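PDB 4FZR: SsfS6 from Streptomyces sp. SF2575, which is a two-domain protein of the GT-B clan, belonging to the erythromycin biosynthesis protein CIII-like family. Local coordinates for residues Val29-Arg40 / Met54-Pro64. Sequence-based numbering, arbitrary orientation.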
loop_
_atom_site.group_PDB
_atom_site.type_symbol
_atom_site.label_atom_id
_atom_site.label_comp_id
_atom_site.label_asym_id
_atom_site.label_seq_id
_atom_site.Cartn_x
_atom_site.Cartn_y
_atom_site.Cartn_z
ATOM N N VAL A 29 -1.895 7.683 -11.752
ATOM C CA VAL A 29 -1.925 6.358 -11.148
ATOM C C VAL A 29 -1.994 6.448 -9.626
ATOM O O VAL A 29 -2.847 5.829 -8.994
ATOM C CB VAL A 29 -0.689 5.538 -11.557
ATOM C CG1 VAL A 29 -0.660 4.212 -10.814
ATOM C CG2 VAL A 29 -0.689 5.304 -13.058
HETATM N N MSE A 30 -1.106 7.248 -9.051
HETATM C CA MSE A 30 -0.969 7.342 -7.601
HETATM C C MSE A 30 -2.256 7.722 -6.866
HETATM O O MSE A 30 -2.503 7.235 -5.763
HETATM C CB MSE A 30 0.140 8.338 -7.246
HETATM C CG MSE A 30 1.547 7.827 -7.543
HETATM SE SE MSE A 30 2.943 9.106 -7.045
HETATM C CE MSE A 30 2.286 10.674 -8.004
ATOM N N PRO A 31 -3.074 8.607 -7.457
ATOM C CA PRO A 31 -4.287 9.016 -6.738
ATOM C C PRO A 31 -5.328 7.902 -6.597
ATOM O O PRO A 31 -6.264 8.052 -5.810
ATOM C CB PRO A 31 -4.839 10.163 -7.597
ATOM C CG PRO A 31 -3.685 10.615 -8.436
ATOM C CD PRO A 31 -2.881 9.383 -8.693
ATOM N N LEU A 32 -5.171 6.811 -7.341
ATOM C CA LEU A 32 -6.087 5.676 -7.236
ATOM C C LEU A 32 -5.624 4.672 -6.185
ATOM O O LEU A 32 -6.340 3.726 -5.862
ATOM C CB LEU A 32 -6.224 4.965 -8.583
ATOM C CG LEU A 32 -6.949 5.736 -9.687
ATOM C CD1 LEU A 32 -6.833 4.986 -11.002
ATOM C CD2 LEU A 32 -8.415 5.968 -9.333
ATOM N N VAL A 33 -4.429 4.887 -5.650
ATOM C CA VAL A 33 -3.831 3.938 -4.720
ATOM C C VAL A 33 -4.622 3.787 -3.416
ATOM O O VAL A 33 -4.841 2.669 -2.955
ATOM C CB VAL A 33 -2.360 4.314 -4.415
ATOM C CG1 VAL A 33 -1.857 3.571 -3.191
ATOM C CG2 VAL A 33 -1.477 4.028 -5.624
ATOM N N PRO A 34 -5.048 4.905 -2.807
ATOM C CA PRO A 34 -5.751 4.757 -1.525
ATOM C C PRO A 34 -7.111 4.055 -1.631
ATOM O O PRO A 34 -7.466 3.294 -0.731
ATOM C CB PRO A 34 -5.909 6.204 -1.045
ATOM C CG PRO A 34 -4.795 6.941 -1.721
ATOM C CD PRO A 34 -4.705 6.313 -3.077
ATOM N N LEU A 35 -7.856 4.298 -2.704
ATOM C CA LEU A 35 -9.125 3.605 -2.899
ATOM C C LEU A 35 -8.874 2.125 -3.178
ATOM O O LEU A 35 -9.628 1.262 -2.727
ATOM C CB LEU A 35 -9.918 4.234 -4.047
ATOM C CG LEU A 35 -11.309 3.641 -4.301
ATOM C CD1 LEU A 35 -12.141 3.596 -3.025
ATOM C CD2 LEU A 35 -12.039 4.429 -5.380
ATOM N N SER A 36 -7.804 1.842 -3.918
ATOM C CA SER A 36 -7.429 0.471 -4.257
ATOM C C SER A 36 -7.079 -0.331 -3.012
ATOM O O SER A 36 -7.441 -1.500 -2.894
ATOM C CB SER A 36 -6.231 0.464 -5.207
ATOM O OG SER A 36 -6.613 0.829 -6.520
ATOM N N TRP A 37 -6.358 0.299 -2.092
ATOM C CA TRP A 37 -6.006 -0.351 -0.836
ATOM C C TRP A 37 -7.201 -0.435 0.115
ATOM O O TRP A 37 -7.260 -1.323 0.969
ATOM C CB TRP A 37 -4.838 0.371 -0.158
ATOM C CG TRP A 37 -3.534 -0.348 -0.335
ATOM C CD1 TRP A 37 -2.454 0.072 -1.058
ATOM C CD2 TRP A 37 -3.179 -1.624 0.214
ATOM N NE1 TRP A 37 -1.446 -0.860 -0.987
ATOM C CE2 TRP A 37 -1.865 -1.910 -0.212
ATOM C CE3 TRP A 37 -3.842 -2.549 1.029
ATOM C CZ2 TRP A 37 -1.201 -3.084 0.147
ATOM C CZ3 TRP A 37 -3.180 -3.716 1.388
ATOM C CH2 TRP A 37 -1.873 -3.972 0.945
ATOM N N ALA A 38 -8.142 0.494 -0.026
ATOM C CA ALA A 38 -9.357 0.479 0.778
ATOM C C ALA A 38 -10.187 -0.744 0.406
ATOM O O ALA A 38 -10.778 -1.396 1.268
ATOM C CB ALA A 38 -10.162 1.755 0.558
ATOM N N LEU A 39 -10.222 -1.048 -0.887
ATOM C CA LEU A 39 -10.902 -2.240 -1.376
ATOM C C LEU A 39 -10.219 -3.493 -0.848
ATOM O O LEU A 39 -10.869 -4.402 -0.331
ATOM C CB LEU A 39 -10.910 -2.256 -2.907
ATOM C CG LEU A 39 -11.734 -1.155 -3.579
ATOM C CD1 LEU A 39 -11.502 -1.137 -5.089
ATOM C CD2 LEU A 39 -13.216 -1.320 -3.259
ATOM N N ARG A 40 -8.899 -3.535 -0.980
ATOM C CA ARG A 40 -8.128 -4.687 -0.543
ATOM C C ARG A 40 -8.268 -4.883 0.965
ATOM O O ARG A 40 -8.329 -6.011 1.451
ATOM C CB ARG A 40 -6.663 -4.499 -0.925
ATOM C CG ARG A 40 -5.880 -5.788 -1.049
ATOM C CD ARG A 40 -4.564 -5.541 -1.762
ATOM N NE ARG A 40 -3.704 -6.722 -1.767
ATOM C CZ ARG A 40 -2.401 -6.699 -2.036
ATOM N NH1 ARG A 40 -1.790 -5.554 -2.314
ATOM N NH2 ARG A 40 -1.702 -7.826 -2.018
HETATM N N MSE A 54 4.499 2.168 -15.719
HETATM C CA MSE A 54 3.884 2.461 -14.429
HETATM C C MSE A 54 4.064 1.304 -13.438
HETATM O O MSE A 54 3.724 1.428 -12.263
HETATM C CB MSE A 54 2.399 2.786 -14.618
HETATM C CG MSE A 54 2.137 4.155 -15.253
HETATM SE SE MSE A 54 2.751 5.629 -14.131
HETATM C CE MSE A 54 4.538 5.907 -14.876
ATOM N N GLY A 55 4.622 0.191 -13.912
ATOM C CA GLY A 55 4.821 -0.990 -13.086
ATOM C C GLY A 55 5.409 -0.706 -11.716
ATOM O O GLY A 55 4.822 -1.082 -10.702
ATOM N N PRO A 56 6.578 -0.050 -11.677
ATOM C CA PRO A 56 7.271 0.262 -10.420
ATOM C C PRO A 56 6.462 1.162 -9.482
ATOM O O PRO A 56 6.574 1.034 -8.261
ATOM C CB PRO A 56 8.536 0.993 -10.886
ATOM C CG PRO A 56 8.745 0.545 -12.282
ATOM C CD PRO A 56 7.377 0.332 -12.854
ATOM N N THR A 57 5.670 2.068 -10.047
ATOM C CA THR A 57 4.832 2.955 -9.246
ATOM C C THR A 57 3.724 2.152 -8.569
ATOM O O THR A 57 3.416 2.363 -7.398
ATOM C CB THR A 57 4.194 4.071 -10.107
ATOM O OG1 THR A 57 5.222 4.902 -10.663
ATOM C CG2 THR A 57 3.252 4.935 -9.273
ATOM N N VAL A 58 3.137 1.223 -9.315
ATOM C CA VAL A 58 2.041 0.410 -8.806
ATOM C C VAL A 58 2.530 -0.551 -7.726
ATOM O O VAL A 58 1.932 -0.646 -6.656
ATOM C CB VAL A 58 1.359 -0.376 -9.944
ATOM C CG1 VAL A 58 0.348 -1.378 -9.384
ATOM C CG2 VAL A 58 0.703 0.595 -10.938
ATOM N N THR A 59 3.627 -1.251 -7.996
ATOM C CA THR A 59 4.149 -2.215 -7.037
ATOM C C THR A 59 4.796 -1.497 -5.861
ATOM O O THR A 59 4.819 -2.011 -4.743
ATOM C CB THR A 59 5.158 -3.173 -7.689
ATOM O OG1 THR A 59 6.365 -2.472 -8.017
ATOM C CG2 THR A 59 4.559 -3.762 -8.938
ATOM N N GLY A 60 5.309 -0.300 -6.116
ATOM C CA GLY A 60 5.901 0.511 -5.068
ATOM C C GLY A 60 4.864 1.025 -4.080
ATOM O O GLY A 60 5.200 1.451 -2.977
ATOM N N ALA A 61 3.598 0.988 -4.490
ATOM C CA ALA A 61 2.480 1.321 -3.610
ATOM C C ALA A 61 1.946 0.070 -2.910
ATOM O O ALA A 61 0.966 0.135 -2.166
ATOM C CB ALA A 61 1.365 1.991 -4.413
ATOM N N GLY A 62 2.588 -1.068 -3.164
ATOM C CA GLY A 62 2.231 -2.318 -2.519
ATOM C C GLY A 62 1.073 -3.019 -3.196
ATOM O O GLY A 62 0.408 -3.848 -2.578
ATOM N N LEU A 63 0.837 -2.701 -4.467
ATOM C CA LEU A 63 -0.309 -3.250 -5.188
ATOM C C LEU A 63 0.101 -4.172 -6.343
ATOM O O LEU A 63 1.174 -4.015 -6.924
ATOM C CB LEU A 63 -1.201 -2.115 -5.709
ATOM C CG LEU A 63 -1.892 -1.262 -4.638
ATOM C CD1 LEU A 63 -2.516 -0.024 -5.259
ATOM C CD2 LEU A 63 -2.948 -2.066 -3.889
ATOM N N PRO A 64 -0.756 -5.153 -6.672
ATOM C CA PRO A 64 -0.516 -6.048 -7.813
ATOM C C PRO A 64 -0.596 -5.314 -9.149
ATOM O O PRO A 64 -1.469 -4.466 -9.315
ATOM C CB PRO A 64 -1.655 -7.072 -7.704
ATOM C CG PRO A 64 -2.144 -6.971 -6.301
ATOM C CD PRO A 64 -1.960 -5.541 -5.918
HETATM O O HOH W 1 0.712 -7.042 -3.489
#
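Leu63 lies against one face of the Trp37 indole. From the CB of Leu63, chi1 of -65° sets CG anti to the carbonyl carbon, 3.7 Å from Trp37 NE1. There the branches part: Leu63 CD1 reaches Ser36 CB at 3.7 Å, while CD2 sits over the five-membered ring of Trp37 in a CH-pi contact, 3.6 Å from its centroid and 18° off the normal. A branched leucine thus serves two neighbours on helix 33-41. Tryptophan supplies a polar edge as well as a greasy face: Trp37 NE1 donates to Ala61 O at 2.9 Å, with the oxygen in the ring plane, which, with Leu63 over the face, helps fix the indole's rotation. Gly62 O receives a weak bond from Arg40 NH1, whose extended chain carries the guanidinium past the indole to Pro64 CD. Gly62 ends helix 55-60 in a Schellman motif, its positive phi favouring glycine. Further along, small Ala61 lets its CB meet Val33 CG2 at 3.7 Å; Val29 CG2 packs on SE of Met54, a selenomethionine, and CG1 on Val58 CG2. Trp37 also stacks on Trp37 of the second subunit. Two helices linked through strand 45-51 and packed on one parallel sheet are characteristic of the Rossmann-like N-terminal domain of GT-B proteins.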